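Local structure of tail protein, 43 kDa (Neisseria meningitidis MC58, 3D37) at residues 68-73 with 92-97; 96-101 with 122-127; 285-290 with 329-334. The protein is of unknown function but is probably a structural component of a phage-type tail, related to the baseplate proteins of Mu-like phages. All blocks are in the same frame, centred on the assembly; numbering follows the deposited sequence.

Interaction 1. Residues 68-73 with 92-97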
# COMPACT_ATOMS: atom_id res chain seq x y z
N VAL A 68 32.67 15.49 -2.78
CA VAL A 68 32.06 15.04 -4.04
C VAL A 68 31.29 16.16 -4.76
O VAL A 68 30.96 16.04 -5.96
CB VAL A 68 31.22 13.70 -3.82
CG1 VAL A 68 32.10 12.59 -3.19
CG2 VAL A 68 30.00 13.90 -2.92
N MET A 69 31.02 17.25 -4.07
CA MET A 69 30.28 18.38 -4.64
C MET A 69 30.47 19.61 -3.78
O MET A 69 30.48 19.51 -2.55
CB MET A 69 28.76 18.06 -4.75
CG MET A 69 27.92 19.01 -5.65
SD MET A 69 26.13 18.45 -5.80
CE MET A 69 26.35 16.94 -6.72
N THR A 70 30.58 20.76 -4.45
CA THR A 70 30.70 22.07 -3.83
C THR A 70 29.51 22.88 -4.31
O THR A 70 29.28 22.98 -5.49
CB THR A 70 32.10 22.74 -4.21
OG1 THR A 70 33.14 21.80 -3.90
CG2 THR A 70 32.35 24.06 -3.45
N GLY A 71 28.73 23.45 -3.40
CA GLY A 71 27.54 24.18 -3.80
C GLY A 71 26.92 25.05 -2.72
O GLY A 71 27.57 25.48 -1.81
N ILE A 72 25.61 25.25 -2.84
CA ILE A 72 24.88 26.19 -2.03
C ILE A 72 23.58 25.50 -1.67
O ILE A 72 22.91 24.93 -2.54
CB ILE A 72 24.57 27.57 -2.78
CG1 ILE A 72 25.85 28.27 -3.20
CG2 ILE A 72 23.79 28.59 -1.89
CD1 ILE A 72 26.42 27.71 -4.46
N ILE A 73 23.23 25.55 -0.39
CA ILE A 73 21.91 25.08 0.09
C ILE A 73 20.87 26.08 -0.43
O ILE A 73 20.91 27.30 -0.12
CB ILE A 73 21.90 24.93 1.59
CG1 ILE A 73 22.98 23.89 1.99
CG2 ILE A 73 20.49 24.42 2.18
CD1 ILE A 73 23.14 23.74 3.43
N ARG A 92 22.17 22.92 -5.11
CA ARG A 92 22.84 22.74 -6.40
C ARG A 92 24.31 23.06 -6.27
O ARG A 92 24.71 23.72 -5.31
CB ARG A 92 22.20 23.64 -7.44
CG ARG A 92 20.73 23.23 -7.76
CD ARG A 92 20.14 24.20 -8.76
NE ARG A 92 20.16 25.53 -8.19
CZ ARG A 92 19.98 26.68 -8.84
NH1 ARG A 92 19.85 26.71 -10.16
NH2 ARG A 92 20.04 27.81 -8.14
N ASP A 93 25.09 22.57 -7.22
CA ASP A 93 26.52 22.95 -7.36
C ASP A 93 26.67 24.42 -7.84
O ASP A 93 25.68 25.11 -8.02
CB ASP A 93 27.32 21.95 -8.22
CG ASP A 93 27.00 22.06 -9.70
OD1 ASP A 93 26.27 23.00 -10.10
OD2 ASP A 93 27.43 21.18 -10.46
N LEU A 94 27.91 24.87 -8.03
CA LEU A 94 28.16 26.28 -8.30
C LEU A 94 27.70 26.71 -9.69
O LEU A 94 27.59 27.90 -9.96
CB LEU A 94 29.64 26.64 -8.08
CG LEU A 94 30.28 26.33 -6.72
CD1 LEU A 94 31.81 26.68 -6.76
CD2 LEU A 94 29.58 27.06 -5.60
N ALA A 95 27.42 25.73 -10.57
CA ALA A 95 26.79 26.03 -11.86
C ALA A 95 25.46 26.66 -11.67
O ALA A 95 25.02 27.30 -12.54
CB ALA A 95 26.64 24.76 -12.70
N GLY A 96 24.78 26.43 -10.54
CA GLY A 96 23.53 27.12 -10.22
C GLY A 96 23.57 28.64 -10.40
O GLY A 96 22.63 29.20 -10.90
N PHE A 97 24.64 29.31 -9.97
CA PHE A 97 24.87 30.71 -10.29
C PHE A 97 24.85 31.03 -11.80
O PHE A 97 24.18 31.95 -12.25
CB PHE A 97 26.24 31.16 -9.76
CG PHE A 97 26.32 31.24 -8.26
CD1 PHE A 97 25.59 32.21 -7.56
CD2 PHE A 97 27.15 30.36 -7.55
CE1 PHE A 97 25.67 32.30 -6.18
CE2 PHE A 97 27.25 30.43 -6.16
CZ PHE A 97 26.51 31.42 -5.47
O HOH W 1 30.59 23.15 -7.80
O HOH W 2 21.64 26.02 -4.63

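Interaction 2. Residues 96-101 with 122-127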
# COMPACT_ATOMS: atom_id res chain seq x y z
N GLY A 96 24.78 26.43 -10.54
CA GLY A 96 23.53 27.12 -10.22
C GLY A 96 23.57 28.64 -10.40
O GLY A 96 22.63 29.20 -10.90
N PHE A 97 24.64 29.31 -9.97
CA PHE A 97 24.87 30.71 -10.29
C PHE A 97 24.85 31.03 -11.80
O PHE A 97 24.18 31.95 -12.25
CB PHE A 97 26.24 31.16 -9.76
CG PHE A 97 26.32 31.24 -8.26
CD1 PHE A 97 25.59 32.21 -7.56
CD2 PHE A 97 27.15 30.36 -7.55
CE1 PHE A 97 25.67 32.30 -6.18
CE2 PHE A 97 27.25 30.43 -6.16
CZ PHE A 97 26.51 31.42 -5.47
N LEU A 98 25.61 30.27 -12.58
CA LEU A 98 25.69 30.49 -14.03
C LEU A 98 24.37 30.18 -14.74
O LEU A 98 23.99 30.87 -15.66
CB LEU A 98 26.83 29.66 -14.61
CG LEU A 98 28.19 29.83 -13.91
CD1 LEU A 98 29.36 29.67 -14.87
CD2 LEU A 98 28.28 31.17 -13.22
N VAL A 99 23.65 29.15 -14.27
CA VAL A 99 22.32 28.80 -14.78
C VAL A 99 21.28 29.86 -14.49
O VAL A 99 20.34 30.09 -15.29
CB VAL A 99 21.79 27.45 -14.16
CG1 VAL A 99 20.30 27.31 -14.39
CG2 VAL A 99 22.56 26.23 -14.72
N ASP A 100 21.41 30.50 -13.33
CA ASP A 100 20.45 31.49 -12.87
C ASP A 100 20.76 32.87 -13.45
O ASP A 100 19.86 33.59 -13.83
CB ASP A 100 20.47 31.65 -11.35
CG ASP A 100 19.93 30.44 -10.58
OD1 ASP A 100 19.32 29.47 -11.12
OD2 ASP A 100 20.18 30.48 -9.36
N CYS A 101 22.04 33.24 -13.45
CA CYS A 101 22.49 34.63 -13.71
C CYS A 101 22.75 34.91 -15.18
O CYS A 101 22.77 33.99 -16.02
CB CYS A 101 23.77 34.93 -12.91
SG CYS A 101 23.64 34.59 -11.07
N ALA A 122 34.40 34.61 -14.01
CA ALA A 122 35.07 35.64 -13.20
C ALA A 122 34.23 36.25 -12.06
O ALA A 122 34.72 36.29 -10.93
CB ALA A 122 35.66 36.80 -14.12
N PRO A 123 32.97 36.70 -12.35
CA PRO A 123 32.08 37.24 -11.29
C PRO A 123 31.77 36.31 -10.11
O PRO A 123 31.24 36.77 -9.09
CB PRO A 123 30.77 37.54 -12.05
CG PRO A 123 31.13 37.62 -13.48
CD PRO A 123 32.30 36.70 -13.67
N TRP A 124 32.07 35.02 -10.21
CA TRP A 124 31.81 34.10 -9.16
C TRP A 124 33.09 33.56 -8.62
O TRP A 124 33.49 32.45 -8.95
CB TRP A 124 30.83 33.02 -9.61
CG TRP A 124 29.52 33.66 -9.89
CD1 TRP A 124 28.56 33.99 -8.97
CD2 TRP A 124 29.05 34.08 -11.14
NE1 TRP A 124 27.51 34.60 -9.61
CE2 TRP A 124 27.78 34.65 -10.95
CE3 TRP A 124 29.56 33.99 -12.44
CZ2 TRP A 124 27.02 35.17 -12.00
CZ3 TRP A 124 28.81 34.52 -13.48
CH2 TRP A 124 27.55 35.09 -13.25
N PRO A 125 33.74 34.35 -7.73
CA PRO A 125 35.05 33.97 -7.23
C PRO A 125 34.98 32.72 -6.44
O PRO A 125 36.01 32.06 -6.24
CB PRO A 125 35.49 35.19 -6.38
CG PRO A 125 34.25 35.90 -6.07
CD PRO A 125 33.32 35.66 -7.21
N GLN A 126 33.75 32.41 -6.00
CA GLN A 126 33.39 31.12 -5.45
C GLN A 126 33.85 29.94 -6.37
O GLN A 126 34.31 28.88 -5.89
CB GLN A 126 31.86 31.12 -5.05
CG GLN A 126 30.83 31.97 -5.98
CD GLN A 126 30.37 33.45 -5.51
OE1 GLN A 126 31.10 34.23 -5.06
NE2 GLN A 126 29.15 33.76 -5.74
N ILE A 127 33.81 30.15 -7.68
CA ILE A 127 34.48 29.26 -8.65
C ILE A 127 35.97 29.68 -8.69
O ILE A 127 36.34 30.66 -9.32
CB ILE A 127 33.81 29.32 -10.08
CG1 ILE A 127 32.31 28.99 -10.00
CG2 ILE A 127 34.51 28.37 -11.06
CD1 ILE A 127 31.46 29.46 -11.20

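Interaction 3. Residues 285-290 with 329-334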
# COMPACT_ATOMS: atom_id res chain seq x y z
N GLY A 285 25.42 -1.66 -5.24
CA GLY A 285 25.39 -1.35 -3.81
C GLY A 285 26.67 -0.56 -3.55
O GLY A 285 27.63 -0.72 -4.24
N GLY A 286 26.67 0.29 -2.53
CA GLY A 286 27.85 1.15 -2.23
C GLY A 286 27.94 2.38 -3.13
O GLY A 286 27.06 2.62 -3.98
N HIS A 287 29.03 3.12 -2.93
CA HIS A 287 29.40 4.30 -3.65
C HIS A 287 30.79 4.26 -4.30
O HIS A 287 31.15 5.18 -5.03
CB HIS A 287 29.33 5.50 -2.74
CG HIS A 287 27.93 5.79 -2.27
ND1 HIS A 287 27.67 6.45 -1.09
CD2 HIS A 287 26.73 5.45 -2.78
CE1 HIS A 287 26.36 6.52 -0.91
NE2 HIS A 287 25.78 5.97 -1.96
N LYS A 288 31.55 3.18 -4.06
CA LYS A 288 32.93 3.05 -4.55
C LYS A 288 33.11 1.78 -5.35
O LYS A 288 32.49 0.80 -5.08
CB LYS A 288 33.90 2.99 -3.40
CG LYS A 288 34.09 4.33 -2.79
CD LYS A 288 34.79 4.26 -1.44
CE LYS A 288 35.21 5.68 -1.04
NZ LYS A 288 35.86 5.82 0.34
N THR A 289 33.97 1.85 -6.34
CA THR A 289 34.51 0.64 -6.93
C THR A 289 35.31 -0.19 -5.91
O THR A 289 35.71 0.28 -4.85
CB THR A 289 35.47 0.95 -8.04
OG1 THR A 289 36.69 1.51 -7.49
CG2 THR A 289 34.85 1.90 -9.06
N ARG A 290 35.57 -1.43 -6.28
CA ARG A 290 36.41 -2.31 -5.48
C ARG A 290 37.78 -1.71 -5.13
O ARG A 290 38.33 -2.00 -4.09
CB ARG A 290 36.61 -3.66 -6.21
CG ARG A 290 35.60 -4.67 -5.83
CD ARG A 290 36.17 -6.12 -5.79
NE ARG A 290 36.74 -6.51 -4.48
CZ ARG A 290 36.05 -6.59 -3.33
NH1 ARG A 290 34.75 -6.33 -3.26
NH2 ARG A 290 36.68 -6.94 -2.22
N THR A 329 22.49 1.86 0.86
CA THR A 329 23.47 2.64 0.08
C THR A 329 23.66 2.06 -1.31
O THR A 329 24.03 0.93 -1.46
CB THR A 329 24.82 2.70 0.91
OG1 THR A 329 24.59 3.42 2.13
CG2 THR A 329 25.85 3.45 0.17
N GLN A 330 23.39 2.85 -2.34
CA GLN A 330 23.58 2.47 -3.72
C GLN A 330 24.06 3.61 -4.60
O GLN A 330 24.05 4.75 -4.19
CB GLN A 330 22.21 1.95 -4.29
CG GLN A 330 21.62 0.67 -3.54
CD GLN A 330 20.20 0.48 -4.01
OE1 GLN A 330 19.40 1.41 -3.91
NE2 GLN A 330 19.88 -0.69 -4.51
N THR A 331 24.44 3.26 -5.82
CA THR A 331 24.77 4.18 -6.85
C THR A 331 24.01 3.76 -8.12
O THR A 331 24.05 2.59 -8.54
CB THR A 331 26.33 4.36 -7.10
OG1 THR A 331 27.01 4.45 -5.84
CG2 THR A 331 26.62 5.66 -7.97
N GLU A 332 23.32 4.73 -8.71
CA GLU A 332 22.82 4.59 -10.08
C GLU A 332 23.80 5.13 -11.03
O GLU A 332 24.31 6.29 -10.90
CB GLU A 332 21.47 5.32 -10.19
CG GLU A 332 20.97 5.52 -11.61
CD GLU A 332 19.67 6.40 -11.61
OE1 GLU A 332 18.73 5.95 -10.88
OE2 GLU A 332 19.65 7.47 -12.31
N LEU A 333 24.13 4.30 -12.01
CA LEU A 333 25.14 4.60 -13.01
C LEU A 333 24.46 4.72 -14.38
O LEU A 333 23.89 3.74 -14.88
CB LEU A 333 26.23 3.52 -13.02
CG LEU A 333 26.89 3.14 -11.66
CD1 LEU A 333 27.71 1.87 -11.86
CD2 LEU A 333 27.74 4.30 -11.13
N ARG A 334 24.44 5.92 -14.94
CA ARG A 334 23.79 6.18 -16.23
C ARG A 334 24.88 6.13 -17.28
O ARG A 334 25.67 7.03 -17.41
CB ARG A 334 23.04 7.52 -16.24
CG ARG A 334 21.99 7.54 -15.12
CD ARG A 334 21.01 8.73 -15.25
NE ARG A 334 21.67 10.00 -15.03
CZ ARG A 334 21.75 10.62 -13.86
NH1 ARG A 334 21.24 10.08 -12.75
NH2 ARG A 334 22.38 11.76 -13.78

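Interaction 1. Residues 68-73 with 92-97
I72 drives its CD1 methyl into the angle between L94 and F97, meeting L94 CD2 at 3.4 Å, tighter than is usual for two carbons, and F97 CE2 at 3.3 Å. CG1 sits beside the backbone N of I72 (chi1 -60°), and the turn at chi2 (81°) swings CD1 toward the start of helix 95-100; the F97 ring receives it obliquely. L94 crosses I72 at about a right angle, and its CD2 also lies 4.0 Å from G71 CA. Behind these side chains the backbones form the open end of the antiparallel hairpin of strands 66-81 and 84-93. I72 N donates to R92 O at 3.0 Å, whereas the return bond from R92 N to I72 O is weak at 3.3 Å and supplemented by a water linking both atoms. A second water joins T70 O to L94 N where the two strands part. There D93 turns the strand into the helix: its OD1 takes a weak capping bond from A95 N, and its CB rests 4.0 Å from M69 CG. R92 forms a salt bridge with D100, and L245 of a second subunit packs on I72.

Interaction 2. Residues 96-101 with 122-127
F97 and W124 bring the two backbones to their closest approach, with CA atoms 7.8 Å apart, where the short helix 95-100 faces an irregular loop whose turn is closed by a bond from I127 N to W124 O (2.6 Å). The contact between them is made by side chains, and W124 is its centre; its CG lies beside the backbone N (chi1 -65°), which turns the indole toward the helix. One face of the indole receives the helix. F97 CB lies over the five-membered ring, 3.8 Å from its centroid and 17° off the normal, a CH-pi contact. The planes of the F97 ring and the indole are 27° apart, but the rings are slid so far that they barely overlap, and the closest approach is F97 CG to W124 CD1 at 3.6 Å. L98 covers the six-membered ring on the same face with its CD2 methyl, although the modelled approach of CD2 to W124 CE3 is too short to be trusted. That methyl also meets I127 CD1 at 4.1 Å. C101, just past the helix, sets its CB 3.4 Å from W124 CZ2, and its SG stands 4.8 Å from the centroid of the six-membered ring, an oblique sulfur-aromatic contact. P123 lies against the opposite indole face. The Q126 side chain reaches over the F97 face that also meets W124 CD1. V151 of helix 151-161 packs on both L98 and W124, and H246 of a second subunit meets the indole edge-to-face while also touching F97, P123 and Q126. The result is a small tryptophan-centred hydrophobic core tying helix 95-100 to the 122-127 loop within the domain resembling the second domain of gp44-like baseplate proteins, extended into a subunit interface.

Interaction 3. Residues 285-290 with 329-334
H287 and T329 meet ring to methyl; from CB outward, every part of the histidine side chain has a neighbour in 329-331. CB lies 4.0 Å from T331 OG1, and CG is about equally far from T331 OG1 and T329 CG2. With CG beside the backbone N (chi1 -65°), the ring is brought beside the first residues of strand 330-337. T329 CG2 sits over the CE1-NE2 side of the face, 3.4 Å from the ring centroid, a CH-pi contact, with ND1 farther off. CD2 comes to 3.2 Å from T331 OG1 and 3.1 Å from Q330 O, both near the ring plane. At the tip, NE2 makes a weak hydrogen bond to M322 O. G286 is gripped at both backbone polar atoms: its N donates to T329 O at 2.9 Å, from 52° out of the carbonyl plane, and its O accepts from T331 OG1 at 2.6 Å, in plane and on a lone pair. G286 has a positive phi (79°) as the chain leaves the antiparallel pairing of G285 with Q330. Y8 stacks on the H287 ring and F321 meets it at an angle, placing the imidazole beside strand 310-324, while strand 330-337 runs between that strand and 278-285.

Overall arrangement
Interactions 1 and 2 are both buried and share helix 95-100, with F97 serving each; the R92-D100 salt bridge and the packing of L94 on the 122-127 loop make them continuous. Their chemistry nevertheless changes along the chain, from backbone pairing, bridging waters and aliphatic contacts at the hairpin end to contacts centred on an indole. Both also touch the second subunit. Interaction 3 stands apart in the C-terminal domain, about 21 Å from interaction 1 and 30 Å from interaction 2, centre to centre. It is partly buried, and it relies more on a polar grip of a glycine backbone and on an imidazole set against the start of a strand than on apolar packing.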